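C-domain type II peptide synthetase (Streptomyces globisporus, PDB 4ZNM) belongs to the condensation-domain family of peptide synthetases and, as a type II enzyme, probably works as a stand-alone domain with the two-lobed fold of the condensation-domain superfamily. Local coordinates at residues E65-V70 against R170-L175; R73-R78 against P190-E195; D161-H166 against G296-S301. All blocks are in the same frame, centred on the assembly; numbering follows the deposited sequence. Where two conformers were deposited one is given.

Contact 1 is the buried one and is held by apolar side chains. Contacts 2 and 3 are partly buried and rely on hydrogen bonds, charges and bridging waters. Contact 1 packs helix 60-73 on helix 162-180. Contact 2 uses the C-terminal end of helix 60-73 and the start of helix 193-203. Contact 3 returns to helix 162-180, now at its first turn, and ties it to the loop after strand 288-295. Contacts 1 and 2 touch: Asp171 of contact 1 takes Arg73 and His74 of contact 2 on one carboxylate oxygen. Contact 3 lies nearest the middle of the chain, its centre about 10 Å from the chain's centre.

Contact 1. Residues E65-V70 against R170-L175; sequences EALGDV and RDLLNL
Leu172 pushes one methyl, CD1, against the backbone of the facing helix, where it lies 3.5 Å from the N of Leu67. Its CG stands anti to the backbone N (chi1 171°). This swings CD1 across to the junction of Ala66 and Leu67. The methyl of Ala66 comes close too, with its CB 3.7 Å from CD1 of Leu172. Leu67 crosses Leu172 at a slant, and the two CD1 methyls stand 4.1 Å apart.

Leu175 meets Ala66 from a second direction, roughly at a right angle to Leu172. Its CB starts the contact at 4.5 Å from CB of Ala66. CG, anti to the carbonyl carbon (chi1 -67°), carries CD1 toward Asp69 and Val70. At the tip, CD1 settles 3.8 Å from CB of Asp69. The same methyl lies more loosely by the N and CB of Val70. Only the CB of Asp69 takes part here; its carboxylate turns to Arg179, with which it forms a salt bridge.

The segments 65-70 and 170-175 cross steeply, with 131° between their N-to-C directions and axes 8.6 Å apart at closest approach. Small Ala66 sits where the backbones come close, with its CA 5.7 Å from the CA of Leu175. Both helices belong to the layer that covers the sheet containing strands 137-143, 47-55 and 388-392. Leu67 and Val70 reach Ala139 and Leu137 on that sheet, and Leu173 meets Tyr390.

Asp171 adds a polar edge. Its OD1 is gripped side-on by NE and NH2 of Arg170 and lies nearly in the guanidinium plane. The other oxygen, OD2, accepts from His74 NE2 and pairs with Arg73 NE. Arg170 NH2 also forms a salt bridge with Asp305.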
loop_
_atom_site.group_PDB
_atom_site.type_symbol
_atom_site.label_atom_id
_atom_site.label_comp_id
_atom_site.label_asym_id
_atom_site.label_seq_id
_atom_site.Cartn_x
_atom_site.Cartn_y
_atom_site.Cartn_z
ATOM N N GLU A 65 21.182 -16.167 -6.699
ATOM C CA GLU A 65 22.318 -15.426 -6.151
ATOM C C GLU A 65 22.017 -13.933 -6.064
ATOM O O GLU A 65 22.348 -13.297 -5.070
ATOM C CB GLU A 65 23.569 -15.641 -6.998
ATOM C CG GLU A 65 24.218 -17.008 -6.881
ATOM C CD GLU A 65 25.298 -17.254 -7.954
ATOM O OE1 GLU A 65 25.326 -16.530 -8.981
ATOM O OE2 GLU A 65 26.115 -18.180 -7.765
ATOM N N ALA A 66 21.393 -13.377 -7.096
ATOM C CA ALA A 66 21.043 -11.968 -7.097
ATOM C C ALA A 66 20.090 -11.637 -5.954
ATOM O O ALA A 66 20.150 -10.566 -5.376
ATOM C CB ALA A 66 20.428 -11.581 -8.445
ATOM N N LEU A 67 19.169 -12.544 -5.661
ATOM C CA LEU A 67 18.231 -12.334 -4.569
ATOM C C LEU A 67 18.962 -12.267 -3.217
ATOM O O LEU A 67 18.645 -11.419 -2.368
ATOM C CB LEU A 67 17.177 -13.434 -4.553
ATOM C CG LEU A 67 16.012 -13.008 -3.660
ATOM C CD1 LEU A 67 14.963 -12.366 -4.532
ATOM C CD2 LEU A 67 15.468 -14.166 -2.854
ATOM N N GLY A 68 19.932 -13.145 -3.028
ATOM C CA GLY A 68 20.878 -13.029 -1.927
ATOM C C GLY A 68 21.540 -11.652 -1.896
ATOM O O GLY A 68 21.606 -11.013 -0.851
ATOM N N ASP A 69 21.959 -11.171 -3.057
ATOM C CA ASP A 69 22.656 -9.872 -3.181
ATOM C C ASP A 69 21.766 -8.728 -2.695
ATOM O O ASP A 69 22.232 -7.797 -2.032
ATOM C CB ASP A 69 23.050 -9.569 -4.638
ATOM C CG ASP A 69 24.148 -10.472 -5.174
ATOM O OD1 ASP A 69 24.836 -11.116 -4.358
ATOM O OD2 ASP A 69 24.345 -10.509 -6.430
ATOM N N VAL A 70 20.478 -8.810 -3.027
ATOM C CA VAL A 70 19.565 -7.708 -2.770
ATOM C C VAL A 70 19.171 -7.673 -1.297
ATOM O O VAL A 70 18.805 -6.616 -0.777
ATOM C CB VAL A 70 18.317 -7.770 -3.693
ATOM C CG1 VAL A 70 17.275 -8.789 -3.216
ATOM C CG2 VAL A 70 17.666 -6.392 -3.780
ATOM N N ARG A 170 13.971 -3.568 -9.135
ATOM C CA ARG A 170 14.939 -2.898 -10.006
ATOM C C ARG A 170 16.340 -3.342 -9.645
ATOM O O ARG A 170 17.140 -3.715 -10.521
ATOM C CB ARG A 170 14.847 -1.377 -9.933
ATOM C CG ARG A 170 15.950 -0.736 -10.795
ATOM C CD ARG A 170 16.393 0.567 -10.335
ATOM N NE ARG A 170 16.943 0.571 -8.987
ATOM C CZ ARG A 170 17.279 1.700 -8.377
ATOM N NH1 ARG A 170 17.125 2.835 -9.037
ATOM N NH2 ARG A 170 17.762 1.713 -7.131
ATOM N N ASP A 171 16.638 -3.306 -8.356
ATOM C CA ASP A 171 17.941 -3.708 -7.873
ATOM C C ASP A 171 18.217 -5.170 -8.236
ATOM O O ASP A 171 19.316 -5.507 -8.654
ATOM C CB ASP A 171 18.010 -3.518 -6.371
ATOM C CG ASP A 171 18.101 -2.036 -5.949
ATOM O OD1 ASP A 171 18.040 -1.125 -6.822
ATOM O OD2 ASP A 171 18.241 -1.805 -4.726
ATOM N N LEU A 172 17.225 -6.026 -8.028
ATOM C CA LEU A 172 17.384 -7.466 -8.257
ATOM C C LEU A 172 17.764 -7.772 -9.688
ATOM O O LEU A 172 18.708 -8.508 -9.943
ATOM C CB LEU A 172 16.102 -8.210 -7.926
ATOM C CG LEU A 172 16.069 -9.680 -8.334
ATOM C CD1 LEU A 172 17.059 -10.431 -7.465
ATOM C CD2 LEU A 172 14.674 -10.237 -8.215
ATOM N N LEU A 173 17.005 -7.208 -10.624
ATOM C CA LEU A 173 17.242 -7.496 -12.031
ATOM C C LEU A 173 18.516 -6.826 -12.550
ATOM O O LEU A 173 19.171 -7.350 -13.458
ATOM C CB LEU A 173 16.005 -7.100 -12.839
ATOM C CG LEU A 173 14.799 -7.978 -12.376
ATOM C CD1 LEU A 173 13.604 -7.662 -13.205
ATOM C CD2 LEU A 173 15.071 -9.465 -12.507
ATOM N N ASN A 174 18.905 -5.714 -11.942
ATOM C CA ASN A 174 20.194 -5.079 -12.265
ATOM C C ASN A 174 21.364 -5.932 -11.768
ATOM O O ASN A 174 22.304 -6.194 -12.502
ATOM C CB ASN A 174 20.244 -3.688 -11.641
ATOM C CG ASN A 174 21.578 -2.998 -11.821
ATOM O OD1 ASN A 174 22.581 -3.367 -11.208
ATOM N ND2 ASN A 174 21.584 -1.956 -12.635
ATOM N N LEU A 175 21.298 -6.375 -10.511
ATOM C CA LEU A 175 22.370 -7.202 -9.954
ATOM C C LEU A 175 22.469 -8.548 -10.725
ATOM O O LEU A 175 23.559 -9.078 -10.935
ATOM C CB LEU A 175 22.131 -7.450 -8.457
ATOM C CG LEU A 175 22.254 -6.160 -7.619
ATOM C CD1 LEU A 175 21.748 -6.391 -6.241
ATOM C CD2 LEU A 175 23.720 -5.614 -7.575
#

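Contact 2. Residues R73-R78 against P190-E195; sequences RHEALR and PAQHAE
Gln192 uses both ends of its amide on the chain that leaves helix 60-73. NE2 donates to the O of Arg73 at 3.0 Å in a nearly straight bond (172°), with the acceptor in the amide plane. OE1 accepts from the N of Glu75 at 2.8 Å. That donor sits above the carbonyl plane, not on a lone pair. The side chain bends at chi2 (-63°), which turns the amide across the Glu75 side chain. The Glu75 carboxylate and the amide lie stacked, with planes 23° apart.

Beside them, CD of Pro190 lies over one face of the Arg73 guanidinium, toward its rim, 3.6 Å from NH2. CB of Ala76 meets CB of His193.

The contact thus joins the C-terminal end of one helix to the N-terminal end of another. Gln192 is the N-cap residue of helix 193-203. In the conformer given, OE2 of Glu195 accepts from the N of Gln192 at 2.7 Å, as in one half of a capping box. Glu195 has a second conformer, which may not make this bond.

Three waters extend the first shell. Water 3 donates to OE1 of Gln192 and accepts from the N atoms of Ala76 and His193. Water 2 links OE1 of Glu75 to the N of Ala194. Water 1 joins ND1 of His74 to the O of Ala191.

Further out, Asp171 backs Arg73 and His74. Pro188 O accepts from Arg73 NH2.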
loop_
_atom_site.group_PDB
_atom_site.type_symbol
_atom_site.label_atom_id
_atom_site.label_comp_id
_atom_site.label_asym_id
_atom_site.label_seq_id
_atom_site.Cartn_x
_atom_site.Cartn_y
_atom_site.Cartn_z
ATOM N N ARG A 73 22.213 -6.134 0.333
ATOM C CA ARG A 73 22.205 -4.711 -0.008
ATOM C C ARG A 73 21.334 -3.840 0.905
ATOM O O ARG A 73 21.693 -2.704 1.199
ATOM C CB ARG A 73 21.721 -4.562 -1.447
ATOM C CG ARG A 73 21.503 -3.148 -1.919
ATOM C CD ARG A 73 21.305 -3.126 -3.423
ATOM N NE ARG A 73 20.925 -1.800 -3.874
ATOM C CZ ARG A 73 21.776 -0.854 -4.257
ATOM N NH1 ARG A 73 23.092 -1.080 -4.298
ATOM N NH2 ARG A 73 21.297 0.327 -4.622
ATOM N N HIS A 74 20.192 -4.371 1.328
ATOM C CA HIS A 74 19.190 -3.592 2.065
ATOM C C HIS A 74 18.987 -4.139 3.484
ATOM O O HIS A 74 18.374 -5.200 3.675
ATOM C CB HIS A 74 17.856 -3.597 1.327
ATOM C CG HIS A 74 17.905 -2.906 0.003
ATOM N ND1 HIS A 74 18.100 -1.545 -0.117
ATOM C CD2 HIS A 74 17.801 -3.387 -1.262
ATOM C CE1 HIS A 74 18.136 -1.222 -1.401
ATOM N NE2 HIS A 74 17.950 -2.323 -2.114
ATOM N N GLU A 75 19.473 -3.399 4.472
ATOM C CA GLU A 75 19.335 -3.812 5.886
ATOM C C GLU A 75 17.899 -4.051 6.328
ATOM O O GLU A 75 17.654 -4.934 7.142
ATOM C CB GLU A 75 19.944 -2.772 6.827
ATOM C CG GLU A 75 21.430 -2.830 6.844
ATOM C CD GLU A 75 22.093 -1.740 7.674
ATOM O OE1 GLU A 75 21.384 -0.934 8.341
ATOM O OE2 GLU A 75 23.348 -1.712 7.642
ATOM N N ALA A 76 16.955 -3.266 5.822
ATOM C CA ALA A 76 15.568 -3.461 6.203
ATOM C C ALA A 76 15.129 -4.894 5.909
ATOM O O ALA A 76 14.249 -5.401 6.583
ATOM C CB ALA A 76 14.659 -2.482 5.489
ATOM N N LEU A 77 15.737 -5.536 4.906
ATOM C CA LEU A 77 15.323 -6.887 4.501
ATOM C C LEU A 77 15.943 -7.981 5.367
ATOM O O LEU A 77 15.722 -9.165 5.119
ATOM C CB LEU A 77 15.702 -7.177 3.037
ATOM C CG LEU A 77 14.991 -6.320 1.972
ATOM C CD1 LEU A 77 15.404 -6.726 0.578
ATOM C CD2 LEU A 77 13.509 -6.422 2.117
ATOM N N ARG A 78 16.735 -7.554 6.342
ATOM C CA ARG A 78 17.434 -8.407 7.285
ATOM C C ARG A 78 17.164 -7.921 8.702
ATOM O O ARG A 78 17.869 -8.316 9.622
ATOM C CB ARG A 78 18.958 -8.373 7.051
ATOM C CG ARG A 78 19.387 -8.771 5.755
ATOM C CD ARG A 78 20.877 -8.743 5.693
ATOM N NE ARG A 78 21.485 -7.528 5.159
ATOM C CZ ARG A 78 22.368 -6.788 5.825
ATOM N NH1 ARG A 78 22.675 -7.065 7.083
ATOM N NH2 ARG A 78 22.930 -5.740 5.240
ATOM N N PRO A 190 22.716 2.881 -1.623
ATOM C CA PRO A 190 21.471 3.279 -0.978
ATOM C C PRO A 190 21.667 3.736 0.449
ATOM O O PRO A 190 22.570 3.302 1.158
ATOM C CB PRO A 190 20.633 1.996 -1.026
ATOM C CG PRO A 190 21.651 0.899 -0.930
ATOM C CD PRO A 190 22.926 1.420 -1.575
ATOM N N ALA A 191 20.792 4.615 0.875
ATOM C CA ALA A 191 20.696 4.933 2.287
ATOM C C ALA A 191 19.952 3.752 2.939
ATOM O O ALA A 191 19.031 3.182 2.349
ATOM C CB ALA A 191 19.968 6.238 2.492
ATOM N N GLN A 192 20.374 3.356 4.127
ATOM C CA GLN A 192 19.674 2.299 4.841
ATOM C C GLN A 192 18.484 2.845 5.657
ATOM O O GLN A 192 18.453 4.025 6.048
ATOM C CB GLN A 192 20.647 1.578 5.761
ATOM C CG GLN A 192 21.796 0.909 5.048
ATOM C CD GLN A 192 21.341 -0.183 4.110
ATOM O OE1 GLN A 192 20.239 -0.700 4.209
ATOM N NE2 GLN A 192 22.185 -0.515 3.175
ATOM N N HIS A 193 17.501 1.993 5.925
ATOM C CA HIS A 193 16.339 2.446 6.647
ATOM C C HIS A 193 16.704 2.996 8.043
ATOM O O HIS A 193 16.038 3.887 8.523
ATOM C CB HIS A 193 15.332 1.336 6.813
ATOM C CG HIS A 193 14.062 1.793 7.447
ATOM N ND1 HIS A 193 13.707 1.445 8.731
ATOM C CD2 HIS A 193 13.077 2.603 6.991
ATOM C CE1 HIS A 193 12.550 2.012 9.038
ATOM N NE2 HIS A 193 12.151 2.732 8.006
ATOM N N ALA A 194 17.773 2.488 8.665
ATOM C CA ALA A 194 18.154 2.940 9.985
ATOM C C ALA A 194 18.529 4.401 9.906
ATOM O O ALA A 194 18.291 5.155 10.839
ATOM C CB ALA A 194 19.297 2.132 10.539
ATOM N N GLU A 195 19.125 4.799 8.794
ATOM C CA GLU A 195 19.502 6.192 8.633
ATOM C C GLU A 195 18.236 7.059 8.616
ATOM O O GLU A 195 18.197 8.138 9.226
ATOM C CB GLU A 195 20.321 6.397 7.357
ATOM C CG GLU A 195 21.600 5.560 7.271
ATOM C CD GLU A 195 22.268 5.690 5.906
ATOM O OE1 GLU A 195 22.517 6.846 5.499
ATOM O OE2 GLU A 195 22.508 4.655 5.247
HETATM O O HOH W 1 17.839 0.432 1.837
HETATM O O HOH W 2 18.672 -0.205 8.186
HETATM O O HOH W 3 17.222 -0.597 4.457
#

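Contact 3. Residues D161-H166 against G296-S301; sequences DAWAMH and GGRNNS
The Asp161 carboxylate reaches the Arg298 guanidinium because CG of Asp161 sits between its backbone N and carbonyl carbon (chi1 55°). Arg298 comes from the opposite direction with its chain stretched from CG to NE. Trp163 has CG anti to the backbone N (chi1 178°), which lays its ring over a face of the guanidinium.

OD1 of Asp161 takes NH2 of Arg298 at 3.0 Å in a salt bridge. The donor meets it on the syn side, and the oxygen lies close to the guanidinium plane. The same OD1 accepts from the N of Ala164 at 3.0 Å, a capping bond at the start of helix 162-180. One oxygen therefore serves both the helix cap and the arginine.

Trp163 covers one face of the guanidinium. Its CD1 is 3.2 Å from CZ of Arg298, over the centre of the group, and the two planes are 22° apart. Further back, CD of Arg298 makes a CH-pi contact over the five-membered ring, 3.7 Å from its centroid.

Water 4 closes the polar side. It donates to OD2 of Asp161 and to the O of Gly296, and accepts from NE of Arg298. Phe310 N also binds OD2, and its ring makes a cation-pi contact with Arg298. Thr306 O holds NH1, and Glu304 O holds NE1 of Trp163.

The sequence places Asp161 as the aspartate of the HHxxxDG signature of condensation domains, with Ala162 at the usual glycine. Its bond to an arginine from a distant loop is consistent with the structural role given to this aspartate in the family.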
loop_
_atom_site.group_PDB
_atom_site.type_symbol
_atom_site.label_atom_id
_atom_site.label_comp_id
_atom_site.label_asym_id
_atom_site.label_seq_id
_atom_site.Cartn_x
_atom_site.Cartn_y
_atom_site.Cartn_z
ATOM N N ASP A 161 7.317 -1.055 1.770
ATOM C CA ASP A 161 6.084 -0.558 1.175
ATOM C C ASP A 161 6.114 -0.677 -0.377
ATOM O O ASP A 161 7.037 -1.277 -0.941
ATOM C CB ASP A 161 5.835 0.898 1.618
ATOM C CG ASP A 161 7.026 1.857 1.317
ATOM O OD1 ASP A 161 7.882 1.561 0.441
ATOM O OD2 ASP A 161 7.062 2.955 1.953
ATOM N N ALA A 162 5.091 -0.156 -1.053
ATOM C CA ALA A 162 4.988 -0.322 -2.514
ATOM C C ALA A 162 6.211 0.247 -3.224
ATOM O O ALA A 162 6.783 -0.396 -4.111
ATOM C CB ALA A 162 3.715 0.301 -3.043
ATOM N N TRP A 163 6.662 1.412 -2.797
ATOM C CA TRP A 163 7.822 2.054 -3.426
ATOM C C TRP A 163 9.058 1.179 -3.235
ATOM O O TRP A 163 9.857 0.963 -4.171
ATOM C CB TRP A 163 8.032 3.470 -2.846
ATOM C CG TRP A 163 9.228 4.218 -3.371
ATOM C CD1 TRP A 163 10.524 3.947 -3.121
ATOM C CD2 TRP A 163 9.217 5.395 -4.193
ATOM N NE1 TRP A 163 11.329 4.862 -3.738
ATOM C CE2 TRP A 163 10.553 5.762 -4.405
ATOM C CE3 TRP A 163 8.208 6.158 -4.778
ATOM C CZ2 TRP A 163 10.914 6.866 -5.172
ATOM C CZ3 TRP A 163 8.564 7.253 -5.544
ATOM C CH2 TRP A 163 9.908 7.596 -5.736
ATOM N N ALA A 164 9.188 0.609 -2.044
ATOM C CA ALA A 164 10.309 -0.292 -1.760
ATOM C C ALA A 164 10.300 -1.521 -2.656
ATOM O O ALA A 164 11.356 -2.012 -3.027
ATOM C CB ALA A 164 10.299 -0.737 -0.278
HETATM N N MSE A 165 9.115 -2.037 -2.974
HETATM C CA MSE A 165 8.999 -3.238 -3.814
HETATM C C MSE A 165 9.476 -2.904 -5.254
HETATM O O MSE A 165 10.128 -3.693 -5.909
HETATM C CB MSE A 165 7.558 -3.758 -3.849
HETATM C CG MSE A 165 7.069 -4.404 -2.570
HETATM SE SE MSE A 165 7.982 -6.052 -2.148
HETATM C CE MSE A 165 7.744 -6.980 -3.822
ATOM N N HIS A 166 9.156 -1.719 -5.719
ATOM C CA HIS A 166 9.656 -1.262 -7.026
ATOM C C HIS A 166 11.199 -1.226 -6.990
ATOM O O HIS A 166 11.850 -1.758 -7.897
ATOM C CB HIS A 166 9.059 0.074 -7.372
ATOM C CG HIS A 166 9.700 0.733 -8.546
ATOM N ND1 HIS A 166 9.112 0.764 -9.794
ATOM C CD2 HIS A 166 10.886 1.386 -8.671
ATOM C CE1 HIS A 166 9.903 1.410 -10.635
ATOM N NE2 HIS A 166 10.988 1.793 -9.980
ATOM N N GLY A 296 3.002 8.923 0.890
ATOM C CA GLY A 296 4.160 8.122 0.527
ATOM C C GLY A 296 5.260 8.155 1.596
ATOM O O GLY A 296 6.008 7.187 1.747
ATOM N N GLY A 297 5.390 9.275 2.311
ATOM C CA GLY A 297 6.356 9.392 3.409
ATOM C C GLY A 297 7.804 9.541 2.927
ATOM O O GLY A 297 8.744 9.441 3.711
ATOM N N ARG A 298 7.964 9.785 1.627
ATOM C CA ARG A 298 9.281 9.909 0.974
ATOM C C ARG A 298 9.555 11.279 0.357
ATOM O O ARG A 298 10.093 11.393 -0.753
ATOM C CB ARG A 298 9.407 8.840 -0.099
ATOM C CG ARG A 298 9.410 7.445 0.542
ATOM C CD ARG A 298 9.545 6.425 -0.495
ATOM N NE ARG A 298 9.545 5.046 -0.021
ATOM C CZ ARG A 298 10.627 4.278 0.097
ATOM N NH1 ARG A 298 11.844 4.763 -0.113
ATOM N NH2 ARG A 298 10.486 3.009 0.439
ATOM N N ASN A 299 9.229 12.310 1.116
ATOM C CA ASN A 299 9.526 13.688 0.726
ATOM C C ASN A 299 11.039 13.901 0.578
ATOM O O ASN A 299 11.490 14.627 -0.287
ATOM C CB ASN A 299 8.965 14.650 1.774
ATOM C CG ASN A 299 7.567 14.266 2.219
ATOM O OD1 ASN A 299 7.342 13.173 2.772
ATOM N ND2 ASN A 299 6.615 15.160 1.988
ATOM N N ASN A 300 11.818 13.262 1.444
ATOM C CA ASN A 300 13.264 13.456 1.467
ATOM C C ASN A 300 13.951 12.555 0.447
ATOM O O ASN A 300 14.078 11.352 0.667
ATOM C CB ASN A 300 13.783 13.179 2.872
ATOM C CG ASN A 300 15.240 13.502 3.021
ATOM O OD1 ASN A 300 15.961 13.623 2.030
ATOM N ND2 ASN A 300 15.693 13.638 4.273
ATOM N N SER A 301 14.425 13.142 -0.650
ATOM C CA SER A 301 14.937 12.365 -1.783
ATOM C C SER A 301 16.221 11.580 -1.480
ATOM O O SER A 301 16.573 10.666 -2.227
ATOM C CB SER A 301 15.162 13.286 -2.989
ATOM O OG SER A 301 16.340 14.069 -2.860
HETATM O O HOH W 4 6.537 4.993 0.318
#